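Local atomic coordinates of ER-derived vesicles protein ERV41 (PDB entry 3ZLC), a protein that travels in COPII-coated vesicles from the endoplasmic reticulum, is required for efficient transport of some secretory proteins to the Golgi and facilitates retrograde transport. Residues A[25-30]-A[116-121]; A[58-63]-A[155-160]; A[132-137]-A[234-239]; A[21-26]-A[160-165]. All coordinates share one frame; numbering follows the deposited sequence. Where two conformers were deposited one is given.

Interaction 1 of 4, residues A[25-30]-A[116-121]; sequences DIYVNT and GCHVFG
With CG anti to the backbone N in both Asp25 (chi1 -174°) and His118 (chi1 -177°), carboxylate and imidazole lean toward each other over the same face of the sheet. His118 NE2 donates to Asp25 OD1 at 3.0 Å; the acceptor lies close to the ring plane, but the donor stands above the carboxylate plane, and the bond is bent. A weak second bond goes to OD2. Tyr27 turns its edge to one face of the imidazole, CE1 lying 3.5 Å from His118 CD2 in an offset edge-to-face pair, while Phe120 CD1 covers the opposite face. The ring is thus held between two aromatics, and Asn159 gives Asp25 OD1 a further hydrogen bond. Beneath, the antiparallel strands pair Ile26 with Val119 and Val28 with Cys117, and on that buried face Cys117 forms a disulfide with Cys32. Strand 19-28 continues the sheet to strand 156-163, strand 117-126 is flanked by 53-57, and strand 35-41 packs against the valines.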
loop_
_atom_site.group_PDB
_atom_site.type_symbol
_atom_site.label_atom_id
_atom_site.label_comp_id
_atom_site.label_asym_id
_atom_site.label_seq_id
_atom_site.Cartn_x
_atom_site.Cartn_y
_atom_site.Cartn_z
ATOM N N ASP A 25 -3.052 0.369 -5.299
ATOM C CA ASP A 25 -3.676 -0.728 -6.005
ATOM C C ASP A 25 -3.062 -1.932 -5.335
ATOM O O ASP A 25 -1.865 -2.189 -5.477
ATOM C CB ASP A 25 -3.344 -0.691 -7.500
ATOM C CG ASP A 25 -4.116 -1.753 -8.279
ATOM O OD1 ASP A 25 -4.053 -2.944 -7.889
ATOM O OD2 ASP A 25 -4.818 -1.396 -9.237
ATOM N N ILE A 26 -3.856 -2.620 -4.518
ATOM C CA ILE A 26 -3.360 -3.699 -3.659
ATOM C C ILE A 26 -4.321 -4.898 -3.714
ATOM O O ILE A 26 -5.527 -4.700 -3.876
ATOM C CB ILE A 26 -3.229 -3.174 -2.199
ATOM C CG1 ILE A 26 -2.227 -2.012 -2.161
ATOM C CG2 ILE A 26 -2.788 -4.267 -1.224
ATOM C CD1 ILE A 26 -2.015 -1.431 -0.797
ATOM N N TYR A 27 -3.796 -6.122 -3.589
ATOM C CA TYR A 27 -4.648 -7.300 -3.429
ATOM C C TYR A 27 -4.448 -7.702 -1.977
ATOM O O TYR A 27 -3.316 -7.759 -1.510
ATOM C CB TYR A 27 -4.192 -8.468 -4.317
ATOM C CG TYR A 27 -4.190 -8.213 -5.817
ATOM C CD1 TYR A 27 -5.034 -7.268 -6.398
ATOM C CD2 TYR A 27 -3.337 -8.924 -6.647
ATOM C CE1 TYR A 27 -5.027 -7.053 -7.786
ATOM C CE2 TYR A 27 -3.319 -8.718 -8.021
ATOM C CZ TYR A 27 -4.161 -7.779 -8.585
ATOM O OH TYR A 27 -4.145 -7.578 -9.953
ATOM N N VAL A 28 -5.534 -7.956 -1.260
ATOM C CA VAL A 28 -5.456 -8.454 0.122
ATOM C C VAL A 28 -6.102 -9.837 0.155
ATOM O O VAL A 28 -7.149 -10.037 -0.461
ATOM C CB VAL A 28 -6.217 -7.528 1.109
ATOM C CG1 VAL A 28 -6.114 -8.063 2.541
ATOM C CG2 VAL A 28 -5.655 -6.096 1.053
ATOM N N ASN A 29 -5.486 -10.782 0.871
ATOM C CA ASN A 29 -5.961 -12.180 0.944
ATOM C C ASN A 29 -7.146 -12.335 1.905
ATOM O O ASN A 29 -7.273 -13.346 2.601
ATOM C CB ASN A 29 -4.780 -13.070 1.379
ATOM C CG ASN A 29 -4.984 -14.562 1.123
ATOM O OD1 ASN A 29 -4.113 -15.353 1.486
ATOM N ND2 ASN A 29 -6.108 -14.956 0.493
ATOM N N THR A 30 -8.035 -11.340 1.904
ATOM C CA THR A 30 -9.269 -11.362 2.704
ATOM C C THR A 30 -10.412 -10.774 1.869
ATOM O O THR A 30 -10.188 -9.856 1.065
ATOM C CB THR A 30 -9.106 -10.520 3.994
ATOM O OG1 THR A 30 -7.995 -11.022 4.765
ATOM C CG2 THR A 30 -10.380 -10.553 4.845
ATOM N N GLY A 116 -10.083 -12.976 -1.334
ATOM C CA GLY A 116 -9.314 -11.808 -1.747
ATOM C C GLY A 116 -10.118 -10.547 -1.996
ATOM O O GLY A 116 -11.310 -10.610 -2.283
ATOM N N CYS A 117 -9.453 -9.400 -1.872
ATOM C CA CYS A 117 -10.049 -8.110 -2.186
ATOM C C CYS A 117 -9.046 -7.267 -2.966
ATOM O O CYS A 117 -7.877 -7.142 -2.570
ATOM C CB CYS A 117 -10.429 -7.356 -0.918
ATOM S SG CYS A 117 -11.388 -5.840 -1.238
ATOM N N HIS A 118 -9.513 -6.716 -4.081
ATOM C CA HIS A 118 -8.739 -5.780 -4.885
ATOM C C HIS A 118 -9.109 -4.374 -4.425
ATOM O O HIS A 118 -10.239 -3.916 -4.652
ATOM C CB HIS A 118 -9.100 -5.961 -6.360
ATOM C CG HIS A 118 -8.318 -5.089 -7.291
ATOM N ND1 HIS A 118 -8.688 -4.886 -8.608
ATOM C CD2 HIS A 118 -7.169 -4.389 -7.111
ATOM C CE1 HIS A 118 -7.816 -4.079 -9.188
ATOM N NE2 HIS A 118 -6.884 -3.764 -8.312
ATOM N N VAL A 119 -8.165 -3.698 -3.775
ATOM C CA VAL A 119 -8.406 -2.367 -3.221
ATOM C C VAL A 119 -7.665 -1.339 -4.075
ATOM O O VAL A 119 -6.448 -1.409 -4.219
ATOM C CB VAL A 119 -7.900 -2.281 -1.774
ATOM C CG1 VAL A 119 -8.118 -0.875 -1.233
ATOM C CG2 VAL A 119 -8.617 -3.331 -0.897
ATOM N N PHE A 120 -8.385 -0.383 -4.655
ATOM C CA PHE A 120 -7.703 0.549 -5.550
ATOM C C PHE A 120 -8.379 1.912 -5.662
ATOM O O PHE A 120 -9.611 2.030 -5.587
ATOM C CB PHE A 120 -7.511 -0.084 -6.940
ATOM C CG PHE A 120 -8.791 -0.440 -7.633
ATOM C CD1 PHE A 120 -9.496 -1.592 -7.289
ATOM C CD2 PHE A 120 -9.296 0.372 -8.640
ATOM C CE1 PHE A 120 -10.685 -1.926 -7.943
ATOM C CE2 PHE A 120 -10.471 0.049 -9.286
ATOM C CZ PHE A 120 -11.167 -1.106 -8.942
ATOM N N GLY A 121 -7.554 2.943 -5.831
ATOM C CA GLY A 121 -8.061 4.293 -6.006
ATOM C C GLY A 121 -7.028 5.312 -5.573
ATOM O O GLY A 121 -5.872 4.976 -5.347
#

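Interaction 2 of 4, residues A[58-63]-A[155-160]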
loop_
_atom_site.group_PDB
_atom_site.type_symbol
_atom_site.label_atom_id
_atom_site.label_comp_id
_atom_site.label_asym_id
_atom_site.label_seq_id
_atom_site.Cartn_x
_atom_site.Cartn_y
_atom_site.Cartn_z
ATOM N N MET A 58 -12.074 -10.714 -5.393
ATOM C CA MET A 58 -11.211 -11.380 -6.370
ATOM C C MET A 58 -10.733 -12.703 -5.810
ATOM O O MET A 58 -10.761 -12.894 -4.591
ATOM C CB MET A 58 -10.004 -10.498 -6.659
ATOM C CG MET A 58 -9.044 -10.403 -5.470
ATOM S SD MET A 58 -7.602 -9.362 -5.794
ATOM C CE MET A 58 -6.806 -10.273 -7.118
ATOM N N PRO A 59 -10.291 -13.631 -6.688
ATOM C CA PRO A 59 -9.544 -14.763 -6.127
ATOM C C PRO A 59 -8.120 -14.272 -5.889
ATOM O O PRO A 59 -7.470 -13.825 -6.850
ATOM C CB PRO A 59 -9.559 -15.808 -7.266
ATOM C CG PRO A 59 -10.535 -15.244 -8.344
ATOM C CD PRO A 59 -10.445 -13.750 -8.150
ATOM N N PHE A 60 -7.647 -14.324 -4.646
ATOM C CA PHE A 60 -6.306 -13.825 -4.334
ATOM C C PHE A 60 -5.240 -14.528 -5.174
ATOM O O PHE A 60 -5.283 -15.735 -5.367
ATOM C CB PHE A 60 -5.986 -13.968 -2.833
ATOM C CG PHE A 60 -4.661 -13.345 -2.432
ATOM C CD1 PHE A 60 -4.532 -11.963 -2.331
ATOM C CD2 PHE A 60 -3.552 -14.145 -2.144
ATOM C CE1 PHE A 60 -3.316 -11.375 -1.968
ATOM C CE2 PHE A 60 -2.317 -13.563 -1.772
ATOM C CZ PHE A 60 -2.211 -12.180 -1.678
ATOM N N PHE A 61 -4.303 -13.753 -5.704
ATOM C CA PHE A 61 -3.192 -14.326 -6.452
ATOM C C PHE A 61 -2.004 -13.388 -6.414
ATOM O O PHE A 61 -2.143 -12.187 -6.154
ATOM C CB PHE A 61 -3.586 -14.646 -7.904
ATOM C CG PHE A 61 -3.646 -13.436 -8.815
ATOM C CD1 PHE A 61 -4.753 -12.590 -8.806
ATOM C CD2 PHE A 61 -2.596 -13.156 -9.695
ATOM C CE1 PHE A 61 -4.812 -11.482 -9.659
ATOM C CE2 PHE A 61 -2.649 -12.050 -10.558
ATOM C CZ PHE A 61 -3.755 -11.218 -10.538
ATOM N N ILE A 62 -0.824 -13.940 -6.650
ATOM C CA ILE A 62 0.358 -13.098 -6.724
ATOM C C ILE A 62 0.779 -13.049 -8.181
ATOM O O ILE A 62 1.075 -14.090 -8.775
ATOM C CB ILE A 62 1.490 -13.640 -5.852
ATOM C CG1 ILE A 62 1.020 -13.705 -4.387
ATOM C CG2 ILE A 62 2.725 -12.743 -5.986
ATOM C CD1 ILE A 62 1.901 -14.559 -3.488
ATOM N N PRO A 63 0.774 -11.842 -8.776
ATOM C CA PRO A 63 1.067 -11.739 -10.210
ATOM C C PRO A 63 2.527 -12.045 -10.530
ATOM O O PRO A 63 3.362 -12.058 -9.630
ATOM C CB PRO A 63 0.776 -10.265 -10.528
ATOM C CG PRO A 63 -0.058 -9.753 -9.381
ATOM C CD PRO A 63 0.435 -10.531 -8.188
ATOM N N ASN A 155 -1.745 -11.513 3.965
ATOM C CA ASN A 155 -0.938 -11.659 2.754
ATOM C C ASN A 155 -1.418 -10.603 1.765
ATOM O O ASN A 155 -2.608 -10.313 1.681
ATOM C CB ASN A 155 -1.115 -13.058 2.146
ATOM C CG ASN A 155 -0.835 -14.161 3.143
ATOM O OD1 ASN A 155 0.184 -14.143 3.828
ATOM N ND2 ASN A 155 -1.750 -15.117 3.244
ATOM N N HIS A 156 -0.503 -9.987 1.028
ATOM C CA HIS A 156 -0.948 -8.920 0.146
ATOM C C HIS A 156 0.007 -8.721 -1.010
ATOM O O HIS A 156 1.168 -9.145 -0.956
ATOM C CB HIS A 156 -1.125 -7.608 0.929
ATOM C CG HIS A 156 0.133 -7.118 1.576
ATOM N ND1 HIS A 156 0.584 -7.607 2.781
ATOM C CD2 HIS A 156 1.041 -6.182 1.187
ATOM C CE1 HIS A 156 1.713 -6.998 3.112
ATOM N NE2 HIS A 156 2.009 -6.129 2.163
ATOM N N VAL A 157 -0.512 -8.109 -2.069
ATOM C CA VAL A 157 0.289 -7.746 -3.231
ATOM C C VAL A 157 0.110 -6.264 -3.411
ATOM O O VAL A 157 -1.020 -5.783 -3.456
ATOM C CB VAL A 157 -0.245 -8.411 -4.511
ATOM C CG1 VAL A 157 0.474 -7.837 -5.746
ATOM C CG2 VAL A 157 -0.051 -9.924 -4.430
ATOM N N ILE A 158 1.208 -5.526 -3.504
ATOM C CA ILE A 158 1.081 -4.101 -3.769
ATOM C C ILE A 158 1.421 -3.896 -5.234
ATOM O O ILE A 158 2.590 -4.011 -5.619
ATOM C CB ILE A 158 2.056 -3.265 -2.884
ATOM C CG1 ILE A 158 1.688 -3.430 -1.400
ATOM C CG2 ILE A 158 1.985 -1.780 -3.268
ATOM C CD1 ILE A 158 2.805 -3.010 -0.412
ATOM N N ASN A 159 0.419 -3.606 -6.059
ATOM C CA ASN A 159 0.696 -3.342 -7.468
ATOM C C ASN A 159 1.162 -1.905 -7.630
ATOM O O ASN A 159 2.091 -1.630 -8.400
ATOM C CB ASN A 159 -0.536 -3.616 -8.338
ATOM C CG ASN A 159 -1.007 -5.034 -8.216
ATOM O OD1 ASN A 159 -0.234 -5.964 -8.463
ATOM N ND2 ASN A 159 -2.269 -5.223 -7.782
ATOM N N GLU A 160 0.530 -1.003 -6.884
ATOM C CA GLU A 160 0.952 0.401 -6.840
ATOM C C GLU A 160 0.786 0.986 -5.451
ATOM O O GLU A 160 -0.197 0.697 -4.760
ATOM C CB GLU A 160 0.134 1.267 -7.821
ATOM C CG GLU A 160 0.644 2.737 -7.829
ATOM C CD GLU A 160 -0.187 3.671 -8.699
ATOM O OE1 GLU A 160 -1.215 3.221 -9.255
ATOM O OE2 GLU A 160 0.189 4.866 -8.812
#
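Apolar packing around Val157 carries this contact, and both methyls of that valine are used. CG1, anti to the backbone N (chi1 171°), reaches out to the Pro63 ring, 3.6 Å from Pro63 CD. CG2 shares that proline carbon and also lies 3.9 Å from Ile62 CG1 and 4.2 Å from Phe60 CZ at the end of the phenyl ring. That ring also abuts the backbone at Asn155 and His156, and its CZ is 4.1 Å from Asn155 CB, the two side chains crossing at about a right angle.

Polar groups are touched here rather than bonded. Phe61 O sits 3.5 Å from Val157 CG2 and, buried, finds no polar partner in the model. Asn159 OD1 rests 3.9 Å from Pro63 CG, while its ND2 is bonded to Asp25; the Asn155 amide is engaged by Asn181 and Asn29.

The irregular segment 58-63, between strands 53-57 and 67-68, therefore packs through Phe60, Ile62 and Pro63 against Val157 of strand 156-163. At the edge of the contact, Asn159 and Glu160 both face Asp25, forming a classic beta bulge where the strand turns a corner.

Interaction 3 of 4, residues A[132-137]-A[234-239]; sequences LQITAK and IFFKYN
Four backbone hydrogen bonds join Leu132 to Phe236 and Ile134 to Ile234, the two hydrogen-bonded pairs of this antiparallel alignment. Phe236 N to Leu132 O, at 2.8 Å, is essentially straight (179°), and Ile134 N reaches Ile234 O at 2.9 Å. Between them Gln133 and Phe235 form a non-hydrogen-bonded pair, and Phe235 CA makes a CA-H...O contact with Leu132 O.

On the face carrying that middle pair, Phe235 has CG anti to its carbonyl carbon (chi1 -59°), which turns the ring toward Gln133 and Thr135. The Gln133 side chain passes along the ring edge, with CG 3.5 Å from Phe235 CD2 and the amide plane almost perpendicular (88°) to the ring. Its NE2 is bonded to Glu131. Thr135 CG2 closes on the far end of the same ring, 3.6 Å from Phe235 CZ.

The other face is mainly apolar. Leu132 and Phe236 run side by side, Leu132 CD2 being 4.0 Å from Phe236 CD1, while Ile134 CD1 approaches the edge of that ring, 4.3 Å from CE1. Tyr238 adds its CE2, 4.4 Å from Leu132 CB. Phe236 also stacks on Phe161 of strand 156-163, so this face meets the other sheet.

Backbone bonds thus set the register, while the side chains meet across it through apolar and edge contacts alone, consistent with a buried, largely hydrophobic core between two sheets.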
loop_
_atom_site.group_PDB
_atom_site.type_symbol
_atom_site.label_atom_id
_atom_site.label_comp_id
_atom_site.label_asym_id
_atom_site.label_seq_id
_atom_site.Cartn_x
_atom_site.Cartn_y
_atom_site.Cartn_z
ATOM N N LEU A 132 -2.055 5.346 6.652
ATOM C CA LEU A 132 -3.182 4.667 6.011
ATOM C C LEU A 132 -3.225 3.238 6.545
ATOM O O LEU A 132 -2.207 2.541 6.509
ATOM C CB LEU A 132 -2.953 4.625 4.506
ATOM C CG LEU A 132 -3.941 3.812 3.682
ATOM C CD1 LEU A 132 -5.270 4.514 3.658
ATOM C CD2 LEU A 132 -3.403 3.653 2.277
ATOM N N GLN A 133 -4.392 2.805 7.027
ATOM C CA GLN A 133 -4.535 1.521 7.717
ATOM C C GLN A 133 -5.560 0.623 7.025
ATOM O O GLN A 133 -6.707 1.033 6.795
ATOM C CB GLN A 133 -4.984 1.750 9.181
ATOM C CG GLN A 133 -4.134 2.767 9.966
ATOM C CD GLN A 133 -4.611 2.946 11.399
ATOM O OE1 GLN A 133 -5.796 2.803 11.683
ATOM N NE2 GLN A 133 -3.685 3.245 12.306
ATOM N N ILE A 134 -5.148 -0.605 6.708
ATOM C CA ILE A 134 -6.077 -1.638 6.248
ATOM C C ILE A 134 -6.181 -2.731 7.326
ATOM O O ILE A 134 -5.220 -3.473 7.536
ATOM C CB ILE A 134 -5.558 -2.287 4.955
ATOM C CG1 ILE A 134 -5.321 -1.220 3.875
ATOM C CG2 ILE A 134 -6.515 -3.366 4.464
ATOM C CD1 ILE A 134 -4.683 -1.777 2.605
ATOM N N THR A 135 -7.326 -2.822 8.002
ATOM C CA THR A 135 -7.526 -3.795 9.074
ATOM C C THR A 135 -8.888 -4.486 8.972
ATOM O O THR A 135 -9.683 -4.211 8.055
ATOM C CB THR A 135 -7.417 -3.151 10.488
ATOM O OG1 THR A 135 -8.513 -2.250 10.684
ATOM C CG2 THR A 135 -6.113 -2.395 10.660
ATOM N N ALA A 136 -9.156 -5.395 9.911
ATOM C CA ALA A 136 -10.466 -6.051 9.968
ATOM C C ALA A 136 -11.492 -5.100 10.568
ATOM O O ALA A 136 -11.140 -4.285 11.423
ATOM C CB ALA A 136 -10.393 -7.306 10.790
ATOM N N LYS A 137 -12.748 -5.189 10.123
ATOM C CA LYS A 137 -13.830 -4.445 10.770
ATOM C C LYS A 137 -13.979 -4.976 12.182
ATOM O O LYS A 137 -13.932 -6.190 12.398
ATOM C CB LYS A 137 -15.155 -4.623 10.026
ATOM C CG LYS A 137 -15.316 -3.759 8.786
ATOM C CD LYS A 137 -16.606 -4.131 8.069
ATOM C CE LYS A 137 -16.728 -3.411 6.733
ATOM N NZ LYS A 137 -17.958 -3.876 6.012
ATOM N N ILE A 234 -2.411 -4.115 7.651
ATOM C CA ILE A 234 -1.375 -3.621 6.764
ATOM C C ILE A 234 -1.381 -2.107 6.927
ATOM O O ILE A 234 -2.409 -1.457 6.706
ATOM C CB ILE A 234 -1.674 -3.994 5.297
ATOM C CG1 ILE A 234 -1.731 -5.519 5.124
ATOM C CG2 ILE A 234 -0.593 -3.415 4.371
ATOM C CD1 ILE A 234 -2.464 -5.977 3.846
ATOM N N PHE A 235 -0.240 -1.547 7.325
ATOM C CA PHE A 235 -0.170 -0.122 7.664
ATOM C C PHE A 235 0.891 0.617 6.858
ATOM O O PHE A 235 2.047 0.183 6.775
ATOM C CB PHE A 235 0.136 0.042 9.156
ATOM C CG PHE A 235 -0.891 -0.607 10.075
ATOM C CD1 PHE A 235 -0.826 -1.968 10.372
ATOM C CD2 PHE A 235 -1.897 0.151 10.662
ATOM C CE1 PHE A 235 -1.766 -2.566 11.225
ATOM C CE2 PHE A 235 -2.841 -0.438 11.525
ATOM C CZ PHE A 235 -2.771 -1.793 11.804
ATOM N N PHE A 236 0.504 1.746 6.280
ATOM C CA PHE A 236 1.453 2.582 5.547
ATOM C C PHE A 236 1.633 3.880 6.313
ATOM O O PHE A 236 0.728 4.715 6.337
ATOM C CB PHE A 236 0.900 2.904 4.166
ATOM C CG PHE A 236 0.686 1.685 3.292
ATOM C CD1 PHE A 236 -0.522 1.002 3.309
ATOM C CD2 PHE A 236 1.694 1.238 2.433
ATOM C CE1 PHE A 236 -0.734 -0.121 2.483
ATOM C CE2 PHE A 236 1.493 0.120 1.608
ATOM C CZ PHE A 236 0.278 -0.560 1.635
ATOM N N LYS A 237 2.773 4.040 6.973
ATOM C CA LYS A 237 3.058 5.297 7.653
ATOM C C LYS A 237 3.785 6.193 6.673
ATOM O O LYS A 237 4.631 5.729 5.891
ATOM C CB LYS A 237 3.913 5.071 8.899
ATOM C CG LYS A 237 3.255 4.160 9.924
ATOM C CD LYS A 237 3.260 4.791 11.308
ATOM C CE LYS A 237 2.674 3.839 12.347
ATOM N NZ LYS A 237 2.628 4.440 13.714
ATOM N N TYR A 238 3.434 7.473 6.669
ATOM C CA TYR A 238 4.105 8.375 5.739
ATOM C C TYR A 238 4.473 9.696 6.387
ATOM O O TYR A 238 3.763 10.203 7.257
ATOM C CB TYR A 238 3.261 8.595 4.468
ATOM C CG TYR A 238 1.806 8.920 4.749
ATOM C CD1 TYR A 238 1.417 10.224 5.025
ATOM C CD2 TYR A 238 0.824 7.930 4.731
ATOM C CE1 TYR A 238 0.102 10.545 5.269
ATOM C CE2 TYR A 238 -0.520 8.249 4.987
ATOM C CZ TYR A 238 -0.866 9.559 5.254
ATOM O OH TYR A 238 -2.177 9.925 5.520
ATOM N N ASN A 239 5.616 10.230 5.984
ATOM C CA ASN A 239 5.982 11.584 6.361
ATOM C C ASN A 239 6.626 12.255 5.158
ATOM O O ASN A 239 7.098 11.577 4.235
ATOM C CB ASN A 239 6.936 11.596 7.549
ATOM C CG ASN A 239 6.831 12.874 8.341
ATOM O OD1 ASN A 239 6.352 13.899 7.822
ATOM N ND2 ASN A 239 7.257 12.834 9.602
#

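Interaction 4 of 4, residues A[21-26]-A[160-165]; sequences QINMDI and EFSFGD
Ile22 is the bump that fits between two aromatic rings: its CG2 lies 3.6 Å from Phe161 CE1 and its CG1 3.9 Å from Phe163 CE2, all three side chains pointing the same way. Met24 fills the next position, its CG meeting the edge of the Phe161 ring at 3.7 Å. This face lies against strand 233-240, where Phe161 stacks on Phe236 and Ile22 and Phe163 touch Tyr238.

The opposite face is polar. Asn23 leans across to segment 160-165, and one amide nitrogen makes two bonds close to the amide plane, ND2 to Ser162 OG at 2.8 Å and ND2 to Gly164 O at 2.9 Å. Ser162, its OG tucked between backbone N and carbonyl carbon (chi1 64°), donates to Glu160 OE2 at 2.7 Å. The extended Glu160 chain lies alongside, bringing OE2 to 3.5 Å from Asn23 CB. A water links Asn23 OD1 with Gly164 O, and Ser122 also bonds OD1.

Gly164 N donates to Gln21 O, and paired backbone bonds join Asn23-Ser162 and Asp25-Glu160. The chemistry implies a two-faced strand pair, apolar toward strand 233-240, whose hydrogen-bond chain Asn23-Ser162-Glu160 fixes the amide and hydroxyl orientations.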
loop_
_atom_site.group_PDB
_atom_site.type_symbol
_atom_site.label_atom_id
_atom_site.label_comp_id
_atom_site.label_asym_id
_atom_site.label_seq_id
_atom_site.Cartn_x
_atom_site.Cartn_y
_atom_site.Cartn_z
ATOM N N GLN A 21 -2.205 13.342 -3.170
ATOM C CA GLN A 21 -2.957 12.104 -3.426
ATOM C C GLN A 21 -2.116 10.881 -3.094
ATOM O O GLN A 21 -0.964 10.788 -3.515
ATOM C CB GLN A 21 -3.370 12.006 -4.906
ATOM C CG GLN A 21 -4.252 13.149 -5.373
ATOM C CD GLN A 21 -5.674 12.991 -4.890
ATOM O OE1 GLN A 21 -6.307 13.944 -4.438
ATOM N NE2 GLN A 21 -6.187 11.778 -4.987
ATOM N N ILE A 22 -2.688 9.937 -2.346
ATOM C CA ILE A 22 -2.055 8.631 -2.193
ATOM C C ILE A 22 -2.728 7.675 -3.161
ATOM O O ILE A 22 -3.954 7.484 -3.110
ATOM C CB ILE A 22 -2.169 8.089 -0.753
ATOM C CG1 ILE A 22 -1.451 9.031 0.217
ATOM C CG2 ILE A 22 -1.554 6.702 -0.664
ATOM C CD1 ILE A 22 -1.451 8.551 1.690
ATOM N N ASN A 23 -1.939 7.087 -4.058
ATOM C CA ASN A 23 -2.485 6.201 -5.083
ATOM C C ASN A 23 -2.160 4.772 -4.700
ATOM O O ASN A 23 -1.007 4.451 -4.411
ATOM C CB ASN A 23 -1.881 6.508 -6.455
ATOM C CG ASN A 23 -1.798 7.987 -6.738
ATOM O OD1 ASN A 23 -2.825 8.676 -6.830
ATOM N ND2 ASN A 23 -0.573 8.492 -6.893
ATOM N N MET A 24 -3.164 3.902 -4.715
ATOM C CA MET A 24 -2.997 2.545 -4.209
ATOM C C MET A 24 -3.688 1.514 -5.109
ATOM O O MET A 24 -4.785 1.751 -5.598
ATOM C CB MET A 24 -3.574 2.467 -2.793
ATOM C CG MET A 24 -2.970 1.387 -1.935
ATOM S SD MET A 24 -3.759 1.204 -0.321
ATOM C CE MET A 24 -5.277 2.124 -0.602
ATOM N N ASP A 25 -3.052 0.369 -5.299
ATOM C CA ASP A 25 -3.676 -0.728 -6.005
ATOM C C ASP A 25 -3.062 -1.932 -5.335
ATOM O O ASP A 25 -1.865 -2.189 -5.477
ATOM C CB ASP A 25 -3.344 -0.691 -7.500
ATOM C CG ASP A 25 -4.116 -1.753 -8.279
ATOM O OD1 ASP A 25 -4.053 -2.944 -7.889
ATOM O OD2 ASP A 25 -4.818 -1.396 -9.237
ATOM N N ILE A 26 -3.856 -2.620 -4.518
ATOM C CA ILE A 26 -3.360 -3.699 -3.659
ATOM C C ILE A 26 -4.321 -4.898 -3.714
ATOM O O ILE A 26 -5.527 -4.700 -3.876
ATOM C CB ILE A 26 -3.229 -3.174 -2.199
ATOM C CG1 ILE A 26 -2.227 -2.012 -2.161
ATOM C CG2 ILE A 26 -2.788 -4.267 -1.224
ATOM C CD1 ILE A 26 -2.015 -1.431 -0.797
ATOM N N GLU A 160 0.530 -1.003 -6.884
ATOM C CA GLU A 160 0.952 0.401 -6.840
ATOM C C GLU A 160 0.786 0.986 -5.451
ATOM O O GLU A 160 -0.197 0.697 -4.760
ATOM C CB GLU A 160 0.134 1.267 -7.821
ATOM C CG GLU A 160 0.644 2.737 -7.829
ATOM C CD GLU A 160 -0.187 3.671 -8.699
ATOM O OE1 GLU A 160 -1.215 3.221 -9.255
ATOM O OE2 GLU A 160 0.189 4.866 -8.812
ATOM N N PHE A 161 1.751 1.815 -5.051
ATOM C CA PHE A 161 1.601 2.681 -3.891
ATOM C C PHE A 161 2.480 3.903 -4.146
ATOM O O PHE A 161 3.705 3.799 -4.132
ATOM C CB PHE A 161 2.030 1.984 -2.599
ATOM C CG PHE A 161 1.664 2.758 -1.377
ATOM C CD1 PHE A 161 0.343 2.800 -0.950
ATOM C CD2 PHE A 161 2.625 3.477 -0.670
ATOM C CE1 PHE A 161 -0.023 3.530 0.173
ATOM C CE2 PHE A 161 2.270 4.208 0.448
ATOM C CZ PHE A 161 0.944 4.240 0.869
ATOM N N SER A 162 1.858 5.043 -4.428
ATOM C CA SER A 162 2.605 6.227 -4.860
ATOM C C SER A 162 1.944 7.470 -4.287
ATOM O O SER A 162 0.801 7.407 -3.787
ATOM C CB SER A 162 2.651 6.311 -6.394
ATOM O OG SER A 162 1.346 6.478 -6.922
ATOM N N PHE A 163 2.667 8.585 -4.359
ATOM C CA PHE A 163 2.213 9.880 -3.839
ATOM C C PHE A 163 2.248 10.876 -4.966
ATOM O O PHE A 163 3.300 11.058 -5.615
ATOM C CB PHE A 163 3.170 10.379 -2.752
ATOM C CG PHE A 163 3.204 9.503 -1.534
ATOM C CD1 PHE A 163 4.028 8.391 -1.486
ATOM C CD2 PHE A 163 2.375 9.773 -0.450
ATOM C CE1 PHE A 163 4.055 7.564 -0.363
ATOM C CE2 PHE A 163 2.392 8.948 0.690
ATOM C CZ PHE A 163 3.233 7.845 0.725
ATOM N N GLY A 164 1.117 11.534 -5.206
ATOM C CA GLY A 164 1.076 12.604 -6.189
ATOM C C GLY A 164 0.743 12.130 -7.595
ATOM O O GLY A 164 0.023 11.142 -7.780
ATOM N N ASP A 165 1.237 12.857 -8.594
ATOM C CA ASP A 165 0.952 12.530 -9.985
ATOM C C ASP A 165 1.950 11.496 -10.528
ATOM O O ASP A 165 3.153 11.599 -10.298
ATOM C CB ASP A 165 1.053 13.799 -10.832
ATOM C CG ASP A 165 -0.012 14.820 -10.474
ATOM O OD1 ASP A 165 -1.119 14.404 -10.095
ATOM O OD2 ASP A 165 0.268 16.032 -10.558
HETATM O O HOH W 1 -3.127 11.051 -8.193
#

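Interactions 1 and 4 lie within the six-stranded sheet, with strand 19-28 toward its middle: interaction 1 pairs it with 117-126, interaction 4 with 156-163. Interaction 2 reaches this sheet through 156-163, laying the 58-63 loop over the start of that strand. Centres of 1 and 2 are about 7 Å apart, those of 1 and 4 about 13 Å. Interaction 3 lies in the eight-stranded sheet, about 13 Å from both 1 and 4, and meets them through Ile26, Ile22 and Phe161. Along the chain, interaction 2 is nested within the loop closed by interaction 4, and interaction 3 crosses both. Residues far apart in sequence thus build one two-sheet core of this lumenal domain.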